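Local coordinates for protein diadenosine tetraphosphatase, putative (Trypanosoma brucei, PDB 2QJC) that binds two manganese ions and probably hydrolyses phosphoester or phosphoanhydride bonds, perhaps those of diadenosine tetraphosphate, at residues 8-16 with 150-158; 30-41 with 241-249. All blocks are in the same frame, centred on the assembly; numbering follows the deposited sequence.

Overall arrangement
Contacts 1 and 2 lie on opposite sides of the chain's centre, their centres 28 Å apart and their nearest atoms about 16 Å apart, and each belongs to a different one of the two mixed sheets. In contact 1 the edge strand 11-13 and the residues before it meet the turn leading into helix 155-160; in contact 2 helix 31-41 packs on strand 240-245, the edge of the other sheet. Along the chain the segments alternate, 8-16, 30-41, 150-158 and 241-249, so each contact joins distant parts of the sequence. The modelled chain begins in contact 1 and ends in contact 2; each comes near the metal site, V158 by manganese ligand H141 and C30 by H28.

Contact 1. Residues 8-16 with 150-158; sequences YANVVTLPN and VDRQYEDEV
Residues 8-16 and 150-158 meet in a partly buried loop-to-turn contact at one edge of a mixed sheet: the modelled N-terminus, leading into edge strand 11-13, lies across the turn that precedes helix 155-160. The one direct hydrogen bond between the segments is from A9 N to Q153 O, 3.0 Å long and nearly straight at 172°, with the donor above the carbonyl plane. Beside it a water lies 2.6 Å from A9 O, within hydrogen-bonding reach of V150 O as well, and accepts from Q153 N, so the water links the backbones of both segments.

Y8 suits this exposed end because its broad ring can lie along the turn. With CG beside the backbone N (chi1 -53°), the ring runs alongside R152, its CD2 3.3 Å from R152 CA. R152 CG sits over one face in a CH-pi contact, 4.3 Å from the ring centroid, while Q153 O lies at the edge, near the ring plane. The ring of Y154 is almost parallel to that of Y8, at 6°, but slid aside, and the two meet mainly through Y8 CD2 and Y154 CE2, 3.7 Å apart.

A9 is small enough to come close to the start of the helix, where its CB touches V158 CG2 at 4.1 Å. Farther along, branched V11 places CG2 3.7 Å from V150 O. Y154 is the helix N-cap residue, and its carbonyl accepts V158 N in the first turn. The Q153 side chain leads away to the backbone N of H145. The arrangement is that of a sheet-edge strand, paired in parallel with 129-132, whose N-terminal lead-in is hydrogen-bonded to the turn before helix 155-160, in the metallophosphoesterase fold.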
# COMPACT_ATOMS: atom_id res chain seq x y z
N TYR A 8 -0.30 14.63 -12.71
CA TYR A 8 -1.08 13.90 -11.66
C TYR A 8 -0.39 12.60 -11.26
O TYR A 8 0.69 12.26 -11.76
CB TYR A 8 -2.48 13.58 -12.16
CG TYR A 8 -3.26 14.75 -12.71
CD1 TYR A 8 -2.98 15.28 -13.97
CD2 TYR A 8 -4.33 15.29 -11.99
CE1 TYR A 8 -3.74 16.32 -14.50
CE2 TYR A 8 -5.09 16.33 -12.51
CZ TYR A 8 -4.80 16.84 -13.77
OH TYR A 8 -5.58 17.84 -14.30
N ALA A 9 -1.03 11.86 -10.36
CA ALA A 9 -0.52 10.58 -9.88
C ALA A 9 -0.47 9.56 -11.02
O ALA A 9 -1.36 9.52 -11.86
CB ALA A 9 -1.41 10.06 -8.75
N ASN A 10 0.58 8.75 -11.04
CA ASN A 10 0.77 7.74 -12.09
C ASN A 10 -0.05 6.47 -11.89
O ASN A 10 0.01 5.84 -10.82
CB ASN A 10 2.26 7.42 -12.21
CG ASN A 10 3.09 8.63 -12.61
OD1 ASN A 10 4.31 8.66 -12.43
ND2 ASN A 10 2.43 9.64 -13.16
N VAL A 11 -0.78 6.09 -12.93
CA VAL A 11 -1.65 4.91 -12.91
C VAL A 11 -1.19 3.77 -13.83
O VAL A 11 -0.87 3.98 -15.00
CB VAL A 11 -3.10 5.29 -13.32
CG1 VAL A 11 -4.00 4.07 -13.23
CG2 VAL A 11 -3.63 6.41 -12.43
N VAL A 12 -1.18 2.55 -13.28
CA VAL A 12 -0.80 1.35 -14.02
C VAL A 12 -2.01 0.41 -14.07
O VAL A 12 -2.65 0.17 -13.05
CB VAL A 12 0.41 0.63 -13.35
CG1 VAL A 12 0.54 -0.80 -13.85
CG2 VAL A 12 1.68 1.39 -13.64
N THR A 13 -2.32 -0.09 -15.26
CA THR A 13 -3.46 -1.00 -15.43
C THR A 13 -3.02 -2.40 -15.87
O THR A 13 -2.21 -2.55 -16.78
CB THR A 13 -4.46 -0.42 -16.45
OG1 THR A 13 -4.97 0.82 -15.95
CG2 THR A 13 -5.61 -1.38 -16.70
N LEU A 14 -3.57 -3.42 -15.22
CA LEU A 14 -3.24 -4.81 -15.52
C LEU A 14 -4.47 -5.62 -15.96
O LEU A 14 -4.99 -6.44 -15.19
CB LEU A 14 -2.59 -5.44 -14.28
CG LEU A 14 -1.31 -4.74 -13.79
CD1 LEU A 14 -0.92 -5.27 -12.41
CD2 LEU A 14 -0.18 -4.97 -14.79
N PRO A 15 -4.94 -5.42 -17.20
CA PRO A 15 -6.11 -6.13 -17.71
C PRO A 15 -5.97 -7.65 -17.85
O PRO A 15 -6.96 -8.38 -17.76
CB PRO A 15 -6.36 -5.46 -19.06
CG PRO A 15 -5.00 -5.03 -19.48
CD PRO A 15 -4.43 -4.47 -18.20
N ASN A 16 -4.74 -8.11 -18.04
CA ASN A 16 -4.46 -9.53 -18.22
C ASN A 16 -4.36 -10.35 -16.93
O ASN A 16 -4.31 -11.58 -16.99
CB ASN A 16 -3.18 -9.71 -19.03
CG ASN A 16 -3.36 -9.31 -20.49
OD1 ASN A 16 -4.04 -8.33 -20.80
ND2 ASN A 16 -2.73 -10.06 -21.39
N VAL A 150 -10.00 8.87 -11.55
CA VAL A 150 -8.86 8.02 -11.21
C VAL A 150 -7.56 8.51 -11.86
O VAL A 150 -6.50 8.48 -11.23
CB VAL A 150 -9.11 6.55 -11.64
CG1 VAL A 150 -7.93 5.67 -11.26
CG2 VAL A 150 -10.39 6.03 -10.99
N ASP A 151 -7.66 8.96 -13.11
CA ASP A 151 -6.49 9.44 -13.84
C ASP A 151 -6.11 10.88 -13.51
O ASP A 151 -5.09 11.39 -13.98
CB ASP A 151 -6.74 9.30 -15.34
CG ASP A 151 -6.98 7.87 -15.76
OD1 ASP A 151 -6.08 7.03 -15.55
OD2 ASP A 151 -8.07 7.57 -16.30
N ARG A 152 -6.93 11.54 -12.69
CA ARG A 152 -6.65 12.92 -12.31
C ARG A 152 -6.56 13.09 -10.79
O ARG A 152 -7.09 14.04 -10.22
CB ARG A 152 -7.71 13.85 -12.90
CG ARG A 152 -7.68 13.87 -14.42
CD ARG A 152 -8.61 14.92 -14.99
NE ARG A 152 -8.51 14.96 -16.45
CZ ARG A 152 -9.18 15.81 -17.22
NH1 ARG A 152 -10.01 16.69 -16.68
NH2 ARG A 152 -9.02 15.78 -18.54
N GLN A 153 -5.87 12.15 -10.15
CA GLN A 153 -5.68 12.19 -8.71
C GLN A 153 -4.36 12.89 -8.44
O GLN A 153 -3.56 13.10 -9.36
CB GLN A 153 -5.65 10.77 -8.15
CG GLN A 153 -6.95 9.96 -8.33
CD GLN A 153 -7.99 10.25 -7.25
OE1 GLN A 153 -7.67 10.33 -6.06
NE2 GLN A 153 -9.25 10.38 -7.66
N TYR A 154 -4.12 13.27 -7.18
CA TYR A 154 -2.90 13.96 -6.79
C TYR A 154 -2.04 13.11 -5.85
O TYR A 154 -2.56 12.49 -4.92
CB TYR A 154 -3.24 15.29 -6.12
CG TYR A 154 -3.81 16.32 -7.09
CD1 TYR A 154 -4.99 17.01 -6.80
CD2 TYR A 154 -3.16 16.62 -8.28
CE1 TYR A 154 -5.51 17.96 -7.68
CE2 TYR A 154 -3.66 17.56 -9.17
CZ TYR A 154 -4.84 18.23 -8.86
OH TYR A 154 -5.33 19.16 -9.75
N GLU A 155 -0.74 13.11 -6.09
CA GLU A 155 0.23 12.35 -5.32
C GLU A 155 0.21 12.54 -3.81
O GLU A 155 0.23 11.56 -3.05
CB GLU A 155 1.64 12.63 -5.86
CG GLU A 155 2.77 12.16 -4.96
CD GLU A 155 4.10 12.17 -5.67
OE1 GLU A 155 4.30 13.03 -6.56
OE2 GLU A 155 4.96 11.32 -5.33
N ASP A 156 0.19 13.79 -3.36
CA ASP A 156 0.17 14.07 -1.93
C ASP A 156 -1.06 13.44 -1.26
O ASP A 156 -0.96 12.85 -0.18
CB ASP A 156 0.21 15.58 -1.68
CG ASP A 156 -0.98 16.32 -2.28
OD1 ASP A 156 -1.30 16.10 -3.47
OD2 ASP A 156 -1.60 17.13 -1.56
N GLU A 157 -2.21 13.54 -1.92
CA GLU A 157 -3.45 12.98 -1.39
C GLU A 157 -3.45 11.45 -1.40
O GLU A 157 -3.74 10.82 -0.38
CB GLU A 157 -4.66 13.49 -2.18
CG GLU A 157 -4.68 15.01 -2.40
CD GLU A 157 -5.97 15.50 -3.06
OE1 GLU A 157 -6.66 14.68 -3.70
OE2 GLU A 157 -6.28 16.70 -2.94
N VAL A 158 -3.12 10.84 -2.54
CA VAL A 158 -3.13 9.39 -2.64
C VAL A 158 -2.10 8.67 -1.76
O VAL A 158 -2.22 7.46 -1.53
CB VAL A 158 -2.96 8.91 -4.11
CG1 VAL A 158 -4.13 9.42 -4.96
CG2 VAL A 158 -1.63 9.41 -4.66
O HOH W 1 -3.79 10.24 -11.34

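Contact 2. Residues 30-41 with 241-249; sequences CRAQLEDLLRAV and IISVPGWNG
In L37, CG stands anti to the backbone N (chi1 -179°) and the chain turns at chi2, which together bring CD1 to 3.6 Å from I242 O; Q33 bends at chi2 to lay its amide across the backbone of W247. These groups lie where helix 31-41 packs on edge strand 240-245, the segment axes 7.9 Å apart at closest approach and their directions 137° apart.

V244 lies at the centre of the contact. Its CG1 presses on A40 CB at 3.4 Å, tighter than usual for two carbons, and its CG2 reaches Q33 O at 3.8 Å. A40 suits this spot because a methyl group lets helix and strand approach closely. Beta-branched I242 and V244 suit the extended strand; CG2 of I242 meets V41 CG1 at 3.9 Å. L37 also reaches the sheet interior, touching L231 and V24.

Beyond the strand, the aliphatic CG of Q33 lies 3.7 Å from P245 O, and the amide plane of Q33 stands 41° from the W247 ring. C30, the helix N-cap residue, sets SG 3.7 Å from W247 CB and obliquely to the indole, a sulfur-aromatic contact. The C30 side chain is about 5 Å from that of the manganese ligand H28, so this end of the helix lies near the metal site. This is part of the helical layer over one of the two mixed sheets, as in the calcineurin-like phosphoesterase fold.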
# COMPACT_ATOMS: atom_id res chain seq x y z
N CYS A 30 9.68 -5.46 7.40
CA CYS A 30 9.45 -6.69 8.16
C CYS A 30 9.45 -7.91 7.24
O CYS A 30 8.41 -8.54 7.01
CB CYS A 30 8.13 -6.62 8.92
SG CYS A 30 8.08 -5.36 10.22
N ARG A 31 10.63 -8.24 6.72
CA ARG A 31 10.82 -9.36 5.79
C ARG A 31 10.38 -10.71 6.34
O ARG A 31 9.68 -11.47 5.65
CB ARG A 31 12.28 -9.46 5.36
CG ARG A 31 12.49 -10.28 4.08
CD ARG A 31 13.80 -11.04 4.09
NE ARG A 31 13.83 -12.04 5.15
CZ ARG A 31 14.57 -11.94 6.25
NH1 ARG A 31 15.35 -10.89 6.45
NH2 ARG A 31 14.53 -12.90 7.17
N ALA A 32 10.79 -11.03 7.56
CA ALA A 32 10.41 -12.30 8.17
C ALA A 32 8.90 -12.46 8.13
O ALA A 32 8.38 -13.51 7.77
CB ALA A 32 10.92 -12.38 9.61
N GLN A 33 8.20 -11.38 8.51
CA GLN A 33 6.74 -11.35 8.53
C GLN A 33 6.13 -11.55 7.14
O GLN A 33 5.10 -12.21 7.00
CB GLN A 33 6.26 -10.02 9.12
CG GLN A 33 6.38 -9.90 10.64
CD GLN A 33 7.81 -10.06 11.14
OE1 GLN A 33 8.74 -9.43 10.64
NE2 GLN A 33 7.98 -10.91 12.16
N LEU A 34 6.76 -10.97 6.12
CA LEU A 34 6.26 -11.12 4.76
C LEU A 34 6.38 -12.59 4.34
O LEU A 34 5.47 -13.15 3.73
CB LEU A 34 7.05 -10.22 3.81
CG LEU A 34 6.76 -10.30 2.30
CD1 LEU A 34 5.27 -10.07 2.03
CD2 LEU A 34 7.60 -9.26 1.56
N GLU A 35 7.51 -13.22 4.67
CA GLU A 35 7.72 -14.62 4.33
C GLU A 35 6.64 -15.48 4.98
O GLU A 35 6.09 -16.39 4.35
CB GLU A 35 9.08 -15.09 4.83
CG GLU A 35 10.25 -14.35 4.21
CD GLU A 35 11.55 -14.63 4.92
OE1 GLU A 35 11.52 -15.19 6.05
OE2 GLU A 35 12.61 -14.29 4.35
N ASP A 36 6.33 -15.19 6.24
CA ASP A 36 5.30 -15.95 6.95
C ASP A 36 3.95 -15.76 6.28
O ASP A 36 3.17 -16.70 6.16
CB ASP A 36 5.20 -15.50 8.41
CG ASP A 36 6.55 -15.41 9.08
OD1 ASP A 36 7.41 -16.29 8.86
OD2 ASP A 36 6.76 -14.44 9.86
N LEU A 37 3.67 -14.54 5.83
CA LEU A 37 2.40 -14.26 5.18
C LEU A 37 2.29 -15.02 3.85
O LEU A 37 1.22 -15.54 3.52
CB LEU A 37 2.24 -12.75 4.93
CG LEU A 37 0.92 -12.34 4.26
CD1 LEU A 37 -0.26 -12.85 5.07
CD2 LEU A 37 0.85 -10.83 4.13
N LEU A 38 3.39 -15.09 3.11
CA LEU A 38 3.38 -15.80 1.84
C LEU A 38 3.09 -17.28 2.05
O LEU A 38 2.35 -17.90 1.27
CB LEU A 38 4.71 -15.59 1.11
CG LEU A 38 4.94 -14.15 0.65
CD1 LEU A 38 6.29 -14.04 -0.03
CD2 LEU A 38 3.83 -13.71 -0.30
N ARG A 39 3.66 -17.86 3.11
CA ARG A 39 3.40 -19.26 3.43
C ARG A 39 1.96 -19.36 3.90
O ARG A 39 1.28 -20.36 3.65
CB ARG A 39 4.33 -19.76 4.55
CG ARG A 39 5.75 -20.06 4.11
CD ARG A 39 6.53 -20.78 5.20
NE ARG A 39 6.82 -19.92 6.34
CZ ARG A 39 7.79 -19.02 6.36
NH1 ARG A 39 8.58 -18.86 5.31
NH2 ARG A 39 7.98 -18.28 7.44
N ALA A 40 1.49 -18.33 4.59
CA ALA A 40 0.13 -18.30 5.12
C ALA A 40 -0.96 -18.24 4.05
O ALA A 40 -2.13 -18.51 4.34
CB ALA A 40 -0.02 -17.12 6.08
N VAL A 41 -0.60 -17.89 2.82
CA VAL A 41 -1.60 -17.83 1.75
C VAL A 41 -1.28 -18.87 0.68
O VAL A 41 -2.00 -19.00 -0.31
CB VAL A 41 -1.65 -16.44 1.06
CG1 VAL A 41 -1.83 -15.34 2.11
CG2 VAL A 41 -0.40 -16.20 0.23
N ILE A 241 -9.53 -11.75 4.00
CA ILE A 241 -8.34 -11.25 4.69
C ILE A 241 -7.60 -12.36 5.44
O ILE A 241 -8.17 -13.04 6.29
CB ILE A 241 -8.72 -10.13 5.70
CG1 ILE A 241 -9.59 -9.08 5.01
CG2 ILE A 241 -7.47 -9.49 6.26
CD1 ILE A 241 -8.93 -8.38 3.85
N ILE A 242 -6.32 -12.54 5.10
CA ILE A 242 -5.47 -13.52 5.76
C ILE A 242 -4.30 -12.75 6.38
O ILE A 242 -3.66 -11.94 5.71
CB ILE A 242 -4.89 -14.54 4.76
CG1 ILE A 242 -6.00 -15.45 4.23
CG2 ILE A 242 -3.80 -15.36 5.44
CD1 ILE A 242 -5.52 -16.45 3.21
N SER A 243 -4.03 -13.00 7.66
CA SER A 243 -2.95 -12.30 8.34
C SER A 243 -2.12 -13.22 9.22
O SER A 243 -2.50 -14.35 9.52
CB SER A 243 -3.52 -11.18 9.21
OG SER A 243 -4.29 -11.70 10.28
N VAL A 244 -0.96 -12.71 9.62
CA VAL A 244 -0.03 -13.42 10.49
C VAL A 244 0.46 -12.43 11.53
O VAL A 244 0.29 -11.21 11.37
CB VAL A 244 1.20 -13.96 9.71
CG1 VAL A 244 0.76 -14.98 8.67
CG2 VAL A 244 1.93 -12.81 9.05
N PRO A 245 1.07 -12.93 12.62
CA PRO A 245 1.59 -12.07 13.69
C PRO A 245 2.61 -11.04 13.17
O PRO A 245 3.43 -11.36 12.31
CB PRO A 245 2.22 -13.07 14.65
CG PRO A 245 1.31 -14.26 14.51
CD PRO A 245 1.14 -14.35 13.01
N GLY A 246 2.55 -9.83 13.71
CA GLY A 246 3.48 -8.79 13.31
C GLY A 246 4.82 -8.90 14.02
O GLY A 246 5.02 -9.81 14.82
N TRP A 247 5.72 -7.97 13.74
CA TRP A 247 7.06 -7.94 14.34
C TRP A 247 7.01 -7.55 15.82
O TRP A 247 6.43 -6.53 16.19
CB TRP A 247 7.94 -6.94 13.57
CG TRP A 247 9.35 -6.84 14.06
CD1 TRP A 247 10.17 -7.86 14.45
CD2 TRP A 247 10.14 -5.64 14.15
NE1 TRP A 247 11.41 -7.38 14.76
CE2 TRP A 247 11.43 -6.02 14.59
CE3 TRP A 247 9.88 -4.28 13.89
CZ2 TRP A 247 12.46 -5.09 14.78
CZ3 TRP A 247 10.91 -3.36 14.08
CH2 TRP A 247 12.19 -3.77 14.52
N ASN A 248 7.62 -8.37 16.68
CA ASN A 248 7.61 -8.10 18.12
C ASN A 248 8.63 -7.06 18.57
O ASN A 248 8.69 -6.72 19.75
CB ASN A 248 7.82 -9.40 18.92
CG ASN A 248 9.17 -10.03 18.68
OD1 ASN A 248 10.18 -9.34 18.48
ND2 ASN A 248 9.22 -11.36 18.72
N GLY A 249 9.43 -6.57 17.63
CA GLY A 249 10.43 -5.56 17.96
C GLY A 249 11.86 -6.07 17.94
O GLY A 249 12.79 -5.33 18.28